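Local coordinates for protein SAM dependent methyltransferase (Agrobacterium tumefaciens, PDB 2IGT) that binds S-adenosylmethionine in a Rossmann-like domain and probably transfers its methyl group to an acceptor substrate, at residues L155-L160 / I228-P233; E177-D182 / R206-D211; S224-I229 / R259-P264. One frame throughout, in Å; residues are numbered along the deposited sequence. Where two conformers were deposited one is given.

Overall arrangement
All three contacts lie in the Rossmann-like S-adenosylmethionine-binding region. Contact 1 is the core: strands 156-160 and 228-231 lie mid-sheet, pair in parallel and pack mostly aliphatic side chains. Contact 2, whose centre is about 9 Å from that of contact 1, adds the edge strand 205-208 to 177-181, the other neighbour of 156-160; there the chemistry divides into a close-packed aromatic pair and a more exposed arginine grip. Both carry carboxylates to the cofactor from their C-terminal ends. Contact 3 shares I228 and I229 with contact 1 but joins the turn before strand 228-231 to the end of helix 247-260, away from the cofactor, through a single backbone bridge, a serine-aspartate bond and a bridging water.

Contact 1 (L155-L160 / I228-P233); sequences LKVLNL and IILTDP. With SAM (S-adenosylmethionine), chain D.
T231 and L160 meet with a hydroxyl against hydrocarbon: T231 OG1 lies 3.5 Å from L160 CB, is buried, and has no hydrogen-bond partner in the model. The oxygen is anti to the backbone N (chi1 -175°), which leaves it facing the leucine's CB and CD1. The setting is the parallel sheet of a class I, Rossmann-like methyltransferase, with strands 156-160 and 228-231 side by side, their directions only 9° apart. The backbone bonds run alternately: I228 N to K156 O, L158 N to I228 O, L230 N to L158 O at 2.8 Å, L160 N to L230 O, and finally D232 N to L160 O, stretched to 3.2 Å where the strand gives way to loop.

L158 and I229 share the face of T231 and lie alongside each other, CD2 of L158 4.1 Å from CG2 of I229; helix 247-260 packs against this side. V157, N159, I228 and L230 occupy the other face, where helix 138-150 covers I228. N159 OD1 rests near L230 CB, while its ND2 bonds to S168. Near the start of the pair, L155 CD1 touches I228 CD1 at 3.6 Å.

The D232-P233 step resembles the Asp-Pro-Pro motif IV of related methyltransferases. T272 OG1 holds D232 OD1, and OD2 takes a weak 2.8 Å hydrogen bond from the amino N of S-adenosylmethionine.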
loop_
_atom_site.group_PDB
_atom_site.type_symbol
_atom_site.label_atom_id
_atom_site.label_comp_id
_atom_site.label_asym_id
_atom_site.label_seq_id
_atom_site.Cartn_x
_atom_site.Cartn_y
_atom_site.Cartn_z
ATOM N N LEU A 155 -3.619 -25.571 31.314
ATOM C CA LEU A 155 -2.371 -25.116 30.707
ATOM C C LEU A 155 -2.474 -23.726 30.101
ATOM O O LEU A 155 -3.494 -23.383 29.491
ATOM C CB LEU A 155 -1.936 -26.092 29.619
ATOM C CG LEU A 155 -1.633 -27.509 30.116
ATOM C CD1 LEU A 155 -0.936 -28.258 28.973
ATOM C CD2 LEU A 155 -0.764 -27.459 31.400
ATOM N N LYS A 156 -1.404 -22.945 30.244
ATOM C CA LYS A 156 -1.262 -21.686 29.505
ATOM C C LYS A 156 -0.632 -21.990 28.152
ATOM O O LYS A 156 0.500 -22.491 28.104
ATOM C CB LYS A 156 -0.379 -20.716 30.276
ATOM C CG LYS A 156 -0.988 -20.220 31.578
ATOM C CD LYS A 156 0.001 -19.319 32.356
ATOM C CE LYS A 156 1.030 -20.148 33.146
ATOM N NZ LYS A 156 2.038 -19.255 33.831
ATOM N N VAL A 157 -1.366 -21.701 27.077
ATOM C CA VAL A 157 -0.931 -22.004 25.699
ATOM C C VAL A 157 -0.744 -20.701 24.936
ATOM O O VAL A 157 -1.640 -19.855 24.893
ATOM C CB VAL A 157 -1.950 -22.926 24.960
ATOM C CG1 VAL A 157 -1.587 -23.105 23.466
ATOM C CG2 VAL A 157 -2.062 -24.278 25.706
ATOM N N LEU A 158 0.424 -20.546 24.337
ATOM C CA LEU A 158 0.693 -19.398 23.480
ATOM C C LEU A 158 0.753 -19.876 22.041
ATOM O O LEU A 158 1.422 -20.864 21.734
ATOM C CB LEU A 158 2.036 -18.729 23.875
ATOM C CG LEU A 158 2.567 -17.538 23.054
ATOM C CD1 LEU A 158 1.628 -16.311 23.191
ATOM C CD2 LEU A 158 3.969 -17.206 23.551
ATOM N N ASN A 159 0.077 -19.158 21.157
ATOM C CA ASN A 159 0.012 -19.514 19.745
ATOM C C ASN A 159 0.453 -18.306 18.919
ATOM O O ASN A 159 -0.312 -17.336 18.770
ATOM C CB ASN A 159 -1.431 -19.949 19.390
ATOM C CG ASN A 159 -1.554 -20.475 17.961
ATOM O OD1 ASN A 159 -0.546 -20.790 17.311
ATOM N ND2 ASN A 159 -2.792 -20.561 17.460
ATOM N N LEU A 160 1.698 -18.341 18.438
ATOM C CA LEU A 160 2.297 -17.226 17.667
ATOM C C LEU A 160 2.076 -17.382 16.172
ATOM O O LEU A 160 2.227 -18.488 15.652
ATOM C CB LEU A 160 3.821 -17.126 17.939
ATOM C CG LEU A 160 4.239 -16.991 19.403
ATOM C CD1 LEU A 160 5.768 -16.925 19.487
ATOM C CD2 LEU A 160 3.586 -15.714 20.004
ATOM N N ILE A 228 2.732 -24.358 27.047
ATOM C CA ILE A 228 2.919 -24.792 25.658
ATOM C C ILE A 228 3.047 -23.570 24.771
ATOM O O ILE A 228 2.275 -22.609 24.907
ATOM C CB ILE A 228 1.761 -25.739 25.151
ATOM C CG1 ILE A 228 1.720 -27.030 26.004
ATOM C CG2 ILE A 228 1.889 -26.002 23.595
ATOM C CD1 ILE A 228 0.568 -28.003 25.697
ATOM N N ILE A 229 4.030 -23.599 23.867
ATOM C CA ILE A 229 4.175 -22.529 22.900
ATOM C C ILE A 229 4.178 -23.140 21.514
ATOM O O ILE A 229 4.961 -24.060 21.247
ATOM C CB ILE A 229 5.485 -21.701 23.108
ATOM C CG1 ILE A 229 5.473 -21.003 24.470
ATOM C CG2 ILE A 229 5.655 -20.633 21.950
ATOM C CD1 ILE A 229 6.833 -20.353 24.840
ATOM N N LEU A 230 3.273 -22.660 20.668
ATOM C CA LEU A 230 3.269 -22.996 19.242
ATOM C C LEU A 230 3.660 -21.770 18.440
ATOM O O LEU A 230 3.213 -20.665 18.738
ATOM C CB LEU A 230 1.882 -23.450 18.786
ATOM C CG LEU A 230 1.115 -24.275 19.818
ATOM C CD1 LEU A 230 -0.373 -24.357 19.420
ATOM C CD2 LEU A 230 1.741 -25.664 19.992
ATOM N N THR A 231 4.487 -21.962 17.421
ATOM C CA THR A 231 4.861 -20.830 16.570
ATOM C C THR A 231 4.957 -21.273 15.127
ATOM O O THR A 231 5.602 -22.292 14.813
ATOM C CB THR A 231 6.132 -20.104 17.099
ATOM O OG1 THR A 231 6.395 -18.929 16.310
ATOM C CG2 THR A 231 7.383 -21.037 17.140
ATOM N N ASP A 232 4.274 -20.522 14.262
ATOM C CA ASP A 232 4.145 -20.881 12.844
ATOM C C ASP A 232 4.629 -19.721 11.943
ATOM O O ASP A 232 3.864 -19.206 11.129
ATOM C CB ASP A 232 2.674 -21.226 12.530
ATOM C CG ASP A 232 2.477 -21.688 11.090
ATOM O OD1 ASP A 232 3.369 -22.383 10.559
ATOM O OD2 ASP A 232 1.444 -21.304 10.481
ATOM N N PRO A 233 5.912 -19.321 12.083
ATOM C CA PRO A 233 6.408 -18.126 11.396
ATOM C C PRO A 233 6.484 -18.333 9.880
ATOM O O PRO A 233 6.977 -19.377 9.417
ATOM C CB PRO A 233 7.840 -17.983 11.922
ATOM C CG PRO A 233 8.269 -19.464 12.259
ATOM C CD PRO A 233 6.978 -19.967 12.892
HETATM N N SAM D . 2.775 -19.926 8.425
HETATM C CA SAM D . 1.970 -20.145 7.191
HETATM C C SAM D . 2.818 -19.763 5.963
HETATM O O SAM D . 3.947 -19.248 6.060
HETATM O OXT SAM D . 2.383 -19.992 4.827
HETATM C CB SAM D . 0.637 -19.365 7.252
HETATM C CG SAM D . 0.688 -17.854 6.922
HETATM S SD SAM D . 1.642 -16.870 8.141
HETATM C CE SAM D . 2.920 -17.939 8.768
HETATM C "C5'" SAM D . 0.564 -17.048 9.586
HETATM C "C4'" SAM D . 0.172 -15.712 10.194
HETATM O "O4'" SAM D . 1.335 -14.962 10.502
HETATM C "C3'" SAM D . -0.640 -14.783 9.283
HETATM O "O3'" SAM D . -1.982 -14.743 9.738
HETATM C "C2'" SAM D . 0.032 -13.403 9.360
HETATM O "O2'" SAM D . -0.865 -12.335 9.592
HETATM C "C1'" SAM D . 0.944 -13.609 10.583
HETATM N N9 SAM D . 2.142 -12.776 10.653
HETATM C C8 SAM D . 3.014 -12.419 9.640
HETATM N N7 SAM D . 4.003 -11.673 10.169
HETATM C C5 SAM D . 3.784 -11.532 11.506
HETATM C C6 SAM D . 4.462 -10.839 12.517
HETATM N N6 SAM D . 5.573 -10.168 12.260
HETATM N N1 SAM D . 3.988 -10.912 13.824
HETATM C C2 SAM D . 2.830 -11.601 14.089
HETATM N N3 SAM D . 2.129 -12.263 13.090
HETATM C C4 SAM D . 2.604 -12.215 11.811
#

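Contact 2 (E177-D182 / R206-D211); sequences EVTHVD and RWICED. With SAM (S-adenosylmethionine), chain D.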
loop_
_atom_site.group_PDB
_atom_site.type_symbol
_atom_site.label_atom_id
_atom_site.label_comp_id
_atom_site.label_asym_id
_atom_site.label_seq_id
_atom_site.Cartn_x
_atom_site.Cartn_y
_atom_site.Cartn_z
ATOM N N GLU A 177 -5.921 -21.883 28.924
ATOM C CA GLU A 177 -5.911 -20.422 28.851
ATOM C C GLU A 177 -4.994 -20.044 27.682
ATOM O O GLU A 177 -3.782 -20.283 27.726
ATOM C CB GLU A 177 -5.440 -19.860 30.187
ATOM C CG GLU A 177 -6.204 -20.533 31.347
ATOM C CD GLU A 177 -5.827 -20.043 32.747
ATOM O OE1 GLU A 177 -4.854 -19.263 32.883
ATOM O OE2 GLU A 177 -6.521 -20.457 33.712
ATOM N N VAL A 178 -5.595 -19.484 26.626
ATOM C CA VAL A 178 -4.926 -19.304 25.330
ATOM C C VAL A 178 -4.602 -17.829 25.100
ATOM O O VAL A 178 -5.432 -16.946 25.374
ATOM C CB VAL A 178 -5.805 -19.826 24.163
ATOM C CG1 VAL A 178 -5.039 -19.725 22.786
ATOM C CG2 VAL A 178 -6.205 -21.273 24.434
ATOM N N THR A 179 -3.375 -17.572 24.658
ATOM C CA THR A 179 -2.997 -16.267 24.126
ATOM C C THR A 179 -2.662 -16.457 22.637
ATOM O O THR A 179 -1.768 -17.256 22.267
ATOM C CB THR A 179 -1.821 -15.666 24.922
ATOM O OG1 THR A 179 -2.231 -15.494 26.285
ATOM C CG2 THR A 179 -1.372 -14.295 24.316
ATOM N N HIS A 180 -3.418 -15.766 21.789
ATOM C CA HIS A 180 -3.286 -15.895 20.322
ATOM C C HIS A 180 -2.685 -14.594 19.761
ATOM O O HIS A 180 -3.210 -13.490 19.986
ATOM C CB HIS A 180 -4.676 -16.209 19.735
ATOM C CG HIS A 180 -4.744 -16.243 18.231
ATOM N ND1 HIS A 180 -4.565 -15.126 17.435
ATOM C CD2 HIS A 180 -5.067 -17.251 17.391
ATOM C CE1 HIS A 180 -4.744 -15.459 16.165
ATOM N NE2 HIS A 180 -5.056 -16.742 16.114
ATOM N N VAL A 181 -1.555 -14.719 19.067
ATOM C CA VAL A 181 -0.828 -13.547 18.592
ATOM C C VAL A 181 -0.740 -13.545 17.082
ATOM O O VAL A 181 -0.214 -14.496 16.489
ATOM C CB VAL A 181 0.614 -13.484 19.181
ATOM C CG1 VAL A 181 1.298 -12.160 18.798
ATOM C CG2 VAL A 181 0.584 -13.644 20.720
ATOM N N ASP A 182 -1.236 -12.470 16.468
ATOM C CA ASP A 182 -1.140 -12.280 15.020
ATOM C C ASP A 182 -1.072 -10.778 14.731
ATOM O O ASP A 182 -1.826 -10.021 15.312
ATOM C CB ASP A 182 -2.353 -12.908 14.292
ATOM C CG ASP A 182 -2.075 -13.155 12.821
ATOM O OD1 ASP A 182 -1.902 -12.172 12.079
ATOM O OD2 ASP A 182 -1.966 -14.331 12.407
ATOM N N ARG A 206 -7.109 -14.837 24.801
ATOM C CA ARG A 206 -6.673 -13.451 24.726
ATOM C C ARG A 206 -6.112 -13.172 23.315
ATOM O O ARG A 206 -5.146 -13.820 22.882
ATOM C CB ARG A 206 -5.653 -13.173 25.846
ATOM C CG ARG A 206 -4.770 -11.958 25.636
ATOM C CD ARG A 206 -3.952 -11.645 26.890
ATOM N NE ARG A 206 -2.854 -12.600 27.066
ATOM C CZ ARG A 206 -1.751 -12.367 27.770
ATOM N NH1 ARG A 206 -1.597 -11.208 28.409
ATOM N NH2 ARG A 206 -0.814 -13.302 27.855
ATOM N N TRP A 207 -6.741 -12.231 22.604
ATOM C CA TRP A 207 -6.423 -11.952 21.194
ATOM C C TRP A 207 -5.463 -10.795 21.156
ATOM O O TRP A 207 -5.795 -9.699 21.633
ATOM C CB TRP A 207 -7.694 -11.596 20.394
ATOM C CG TRP A 207 -8.733 -12.683 20.379
ATOM C CD1 TRP A 207 -9.889 -12.718 21.116
ATOM C CD2 TRP A 207 -8.712 -13.895 19.607
ATOM N NE1 TRP A 207 -10.584 -13.875 20.851
ATOM C CE2 TRP A 207 -9.889 -14.612 19.925
ATOM C CE3 TRP A 207 -7.818 -14.442 18.679
ATOM C CZ2 TRP A 207 -10.193 -15.860 19.356
ATOM C CZ3 TRP A 207 -8.113 -15.695 18.122
ATOM C CH2 TRP A 207 -9.301 -16.383 18.457
ATOM N N ILE A 208 -4.260 -11.032 20.640
ATOM C CA ILE A 208 -3.221 -10.035 20.692
ATOM C C ILE A 208 -2.870 -9.664 19.243
ATOM O O ILE A 208 -2.426 -10.521 18.479
ATOM C CB ILE A 208 -1.931 -10.563 21.429
ATOM C CG1 ILE A 208 -2.208 -10.934 22.903
ATOM C CG2 ILE A 208 -0.780 -9.551 21.323
ATOM C CD1 ILE A 208 -2.624 -9.774 23.831
ATOM N N CYS A 209 -3.080 -8.399 18.879
ATOM C CA CYS A 209 -2.735 -7.936 17.538
ATOM C C CYS A 209 -1.421 -7.147 17.646
ATOM O O CYS A 209 -1.409 -5.957 17.963
ATOM C CB CYS A 209 -3.869 -7.104 16.941
ATOM S SG CYS A 209 -3.552 -6.633 15.209
ATOM N N GLU A 210 -0.312 -7.853 17.430
ATOM C CA GLU A 210 1.011 -7.300 17.645
ATOM C C GLU A 210 1.994 -8.123 16.838
ATOM O O GLU A 210 1.704 -9.271 16.461
ATOM C CB GLU A 210 1.384 -7.296 19.144
ATOM C CG GLU A 210 2.714 -6.529 19.467
ATOM C CD GLU A 210 2.952 -6.214 20.962
ATOM O OE1 GLU A 210 2.511 -6.978 21.830
ATOM O OE2 GLU A 210 3.610 -5.190 21.268
ATOM N N ASP A 211 3.136 -7.522 16.536
ATOM C CA ASP A 211 4.296 -8.278 16.047
ATOM C C ASP A 211 4.610 -9.420 17.059
ATOM O O ASP A 211 4.607 -9.195 18.271
ATOM C CB ASP A 211 5.501 -7.350 15.878
ATOM C CG ASP A 211 6.734 -8.106 15.393
ATOM O OD1 ASP A 211 6.793 -8.403 14.178
ATOM O OD2 ASP A 211 7.608 -8.458 16.235
HETATM N N SAM D . 2.775 -19.926 8.425
HETATM C CA SAM D . 1.970 -20.145 7.191
HETATM C C SAM D . 2.818 -19.763 5.963
HETATM O O SAM D . 3.947 -19.248 6.060
HETATM O OXT SAM D . 2.383 -19.992 4.827
HETATM C CB SAM D . 0.637 -19.365 7.252
HETATM C CG SAM D . 0.688 -17.854 6.922
HETATM S SD SAM D . 1.642 -16.870 8.141
HETATM C CE SAM D . 2.920 -17.939 8.768
HETATM C "C5'" SAM D . 0.564 -17.048 9.586
HETATM C "C4'" SAM D . 0.172 -15.712 10.194
HETATM O "O4'" SAM D . 1.335 -14.962 10.502
HETATM C "C3'" SAM D . -0.640 -14.783 9.283
HETATM O "O3'" SAM D . -1.982 -14.743 9.738
HETATM C "C2'" SAM D . 0.032 -13.403 9.360
HETATM O "O2'" SAM D . -0.865 -12.335 9.592
HETATM C "C1'" SAM D . 0.944 -13.609 10.583
HETATM N N9 SAM D . 2.142 -12.776 10.653
HETATM C C8 SAM D . 3.014 -12.419 9.640
HETATM N N7 SAM D . 4.003 -11.673 10.169
HETATM C C5 SAM D . 3.784 -11.532 11.506
HETATM C C6 SAM D . 4.462 -10.839 12.517
HETATM N N6 SAM D . 5.573 -10.168 12.260
HETATM N N1 SAM D . 3.988 -10.912 13.824
HETATM C C2 SAM D . 2.830 -11.601 14.089
HETATM N N3 SAM D . 2.129 -12.263 13.090
HETATM C C4 SAM D . 2.604 -12.215 11.811
#
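H180 and W207 form the tight part of this contact. The indole turns its edge to the imidazole in an edge-to-face pair, with planes at 59° and CZ3 of W207 poised 3.4 Å above the centre of the H180 ring. H180 CG, anti to its own N (chi1 174°), and W207 CG, anti to its carbonyl carbon, set the two rings obliquely across one another. The imidazole is further steadied by a weak bond from NE2 to Y163 O.

On the opposite face the packing is looser. R206 bends at chi3 (74°) and brings NE and NH2 side-on to one atom, T179 OG1, at 3.1 Å from NE and 3.0 Å from NH2; the oxygen lies in the guanidinium plane. This side chain is exposed, was modelled in two conformers and touches a crystal neighbour, so the grip is doubtful as a lasting feature. Next to it, T179 CG2 packs on I208 CG1 at 3.7 Å, and V181 lies alongside I208.

Backbone hydrogen bonds of the parallel pair hold the strands until D182 N meets I208 O; the following E210 N to D182 O is weak. D182 is the acidic residue that characteristically ends the second strand of Rossmann-like methyltransferases and binds the ribose: its OD1 accepts a hydrogen bond from O2' and its OD2 one from O3', each at 2.7 Å. D211 OD1 accepts one from the adenine N6 and also a salt bridge from R100 of the second subunit.

These are the two strands of the beta-alpha-beta unit 177-181, 185-198, 205-208. Helix 185-198 packs on H180 and W207, F215 of helix 212-222 covers T179, V181 and I208, and D211 N-caps that same helix.

Contact 3 (S224-I229 / R259-P264); sequences STYDII and REILSP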
loop_
_atom_site.group_PDB
_atom_site.type_symbol
_atom_site.label_atom_id
_atom_site.label_comp_id
_atom_site.label_asym_id
_atom_site.label_seq_id
_atom_site.Cartn_x
_atom_site.Cartn_y
_atom_site.Cartn_z
ATOM N N SER A 224 6.520 -13.351 32.248
ATOM C CA SER A 224 5.419 -14.250 31.917
ATOM C C SER A 224 5.902 -15.643 31.498
ATOM O O SER A 224 6.997 -15.773 30.950
ATOM C CB SER A 224 4.600 -13.632 30.773
ATOM O OG SER A 224 4.063 -12.392 31.236
ATOM N N THR A 225 5.096 -16.681 31.757
ATOM C CA THR A 225 5.447 -18.027 31.283
ATOM C C THR A 225 4.242 -18.771 30.727
ATOM O O THR A 225 3.110 -18.481 31.091
ATOM C CB THR A 225 6.121 -18.910 32.372
ATOM O OG1 THR A 225 5.224 -19.081 33.467
ATOM C CG2 THR A 225 7.453 -18.287 32.897
ATOM N N TYR A 226 4.511 -19.723 29.834
ATOM C CA TYR A 226 3.494 -20.561 29.201
ATOM C C TYR A 226 3.930 -22.019 29.273
ATOM O O TYR A 226 5.130 -22.336 29.272
ATOM C CB TYR A 226 3.337 -20.172 27.718
ATOM C CG TYR A 226 2.856 -18.750 27.522
ATOM C CD1 TYR A 226 1.505 -18.486 27.387
ATOM C CD2 TYR A 226 3.764 -17.662 27.510
ATOM C CE1 TYR A 226 1.039 -17.198 27.192
ATOM C CE2 TYR A 226 3.303 -16.350 27.337
ATOM C CZ TYR A 226 1.922 -16.140 27.163
ATOM O OH TYR A 226 1.387 -14.874 26.985
ATOM N N ASP A 227 2.949 -22.900 29.340
ATOM C CA ASP A 227 3.197 -24.336 29.422
ATOM C C ASP A 227 3.407 -24.932 28.042
ATOM O O ASP A 227 4.143 -25.922 27.886
ATOM C CB ASP A 227 2.035 -25.015 30.120
ATOM C CG ASP A 227 1.813 -24.464 31.523
ATOM O OD1 ASP A 227 2.711 -24.613 32.379
ATOM O OD2 ASP A 227 0.753 -23.851 31.759
ATOM N N ILE A 228 2.732 -24.358 27.047
ATOM C CA ILE A 228 2.919 -24.792 25.658
ATOM C C ILE A 228 3.047 -23.570 24.771
ATOM O O ILE A 228 2.275 -22.609 24.907
ATOM C CB ILE A 228 1.761 -25.739 25.151
ATOM C CG1 ILE A 228 1.720 -27.030 26.004
ATOM C CG2 ILE A 228 1.889 -26.002 23.595
ATOM C CD1 ILE A 228 0.568 -28.003 25.697
ATOM N N ILE A 229 4.030 -23.599 23.867
ATOM C CA ILE A 229 4.175 -22.529 22.900
ATOM C C ILE A 229 4.178 -23.140 21.514
ATOM O O ILE A 229 4.961 -24.060 21.247
ATOM C CB ILE A 229 5.485 -21.701 23.108
ATOM C CG1 ILE A 229 5.473 -21.003 24.470
ATOM C CG2 ILE A 229 5.655 -20.633 21.950
ATOM C CD1 ILE A 229 6.833 -20.353 24.840
ATOM N N ARG A 259 12.065 -19.902 24.752
ATOM C CA ARG A 259 12.593 -20.695 25.859
ATOM C C ARG A 259 12.500 -19.959 27.194
ATOM O O ARG A 259 12.099 -20.555 28.217
ATOM C CB ARG A 259 14.037 -21.106 25.609
ATOM C CG ARG A 259 14.626 -21.794 26.832
ATOM C CD ARG A 259 15.949 -22.389 26.538
ATOM N NE ARG A 259 16.473 -23.025 27.746
ATOM C CZ ARG A 259 17.613 -23.708 27.796
ATOM N NH1 ARG A 259 18.348 -23.852 26.696
ATOM N NH2 ARG A 259 18.021 -24.240 28.957
ATOM N N GLU A 260 12.867 -18.674 27.179
ATOM C CA GLU A 260 12.811 -17.838 28.389
ATOM C C GLU A 260 11.385 -17.634 28.932
ATOM O O GLU A 260 11.218 -17.311 30.094
ATOM C CB GLU A 260 13.518 -16.486 28.153
ATOM C CG GLU A 260 15.028 -16.610 27.963
ATOM C CD GLU A 260 15.685 -17.336 29.119
ATOM O OE1 GLU A 260 15.639 -16.810 30.240
ATOM O OE2 GLU A 260 16.219 -18.452 28.916
ATOM N N ILE A 261 10.373 -17.855 28.108
ATOM C CA ILE A 261 8.977 -17.757 28.564
ATOM C C ILE A 261 8.254 -19.120 28.676
ATOM O O ILE A 261 7.031 -19.171 28.738
ATOM C CB ILE A 261 8.136 -16.687 27.773
ATOM C CG1 ILE A 261 8.088 -16.984 26.256
ATOM C CG2 ILE A 261 8.717 -15.304 28.007
ATOM C CD1 ILE A 261 6.985 -16.233 25.494
ATOM N N LEU A 262 9.017 -20.217 28.687
ATOM C CA LEU A 262 8.462 -21.527 29.067
ATOM C C LEU A 262 8.407 -21.677 30.573
ATOM O O LEU A 262 9.364 -21.341 31.281
ATOM C CB LEU A 262 9.262 -22.687 28.457
ATOM C CG LEU A 262 9.160 -22.852 26.933
ATOM C CD1 LEU A 262 10.233 -23.841 26.451
ATOM C CD2 LEU A 262 7.745 -23.309 26.493
ATOM N N SER A 263 7.291 -22.194 31.070
ATOM C CA SER A 263 7.171 -22.510 32.483
ATOM C C SER A 263 8.139 -23.631 32.909
ATOM O O SER A 263 8.576 -24.417 32.077
ATOM C CB SER A 263 5.718 -22.889 32.825
ATOM O OG SER A 263 5.379 -24.154 32.247
ATOM N N PRO A 264 8.469 -23.715 34.210
ATOM C CA PRO A 264 9.257 -24.849 34.733
ATOM C C PRO A 264 8.628 -26.199 34.412
ATOM O O PRO A 264 9.359 -27.163 34.199
ATOM C CB PRO A 264 9.260 -24.609 36.256
ATOM C CG PRO A 264 9.178 -23.146 36.355
ATOM C CD PRO A 264 8.189 -22.735 35.268
HETATM O O HOH W 1 9.643 -15.630 31.698
#
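I229 reaches out to two residues that follow helix 247-260, and it meets them at different angles. Its CD1 abuts L262 CD2 at 3.5 Å, the two side chains slanting past each other, whereas against I261 it crosses at about a right angle, with CD1 3.9 Å from I261 CG1. I261 in turn runs alongside Y226, both pointing the same way, and its CD1 lies 4.1 Å from both CD2 and CE2 of the tyrosine ring. That placement follows from chi1 of 59°, which sets I261 CG1 between the backbone N and the carbonyl carbon and leaves CG2 to lie over S224 O. At the far end of the ring, Y226 OH is bonded to E219 of helix 212-222.

The fold element here is the return of a beta-alpha-beta crossover: strand 228-231 leads by way of helix 247-260 to its parallel neighbour 268-273, and I261 is the first residue to leave the helix. The chain emerging there makes a single bridge with the turn before the strand. Y226 N donates to I261 O, and S263 N donates to Y226 O from above the carbonyl plane.

S263 and D227 provide the polar pairing. The serine hydroxyl donates to D227 OD1 at 2.7 Å, coming in 35° out of the carboxylate plane. D227 OD1 also forms a salt bridge with R153, and OD2 accepts a hydrogen bond from K156 N, so the carboxylate is held at both oxygens. On the helix side, one water donates to S224 O and to E260 O, 2.8 Å from each.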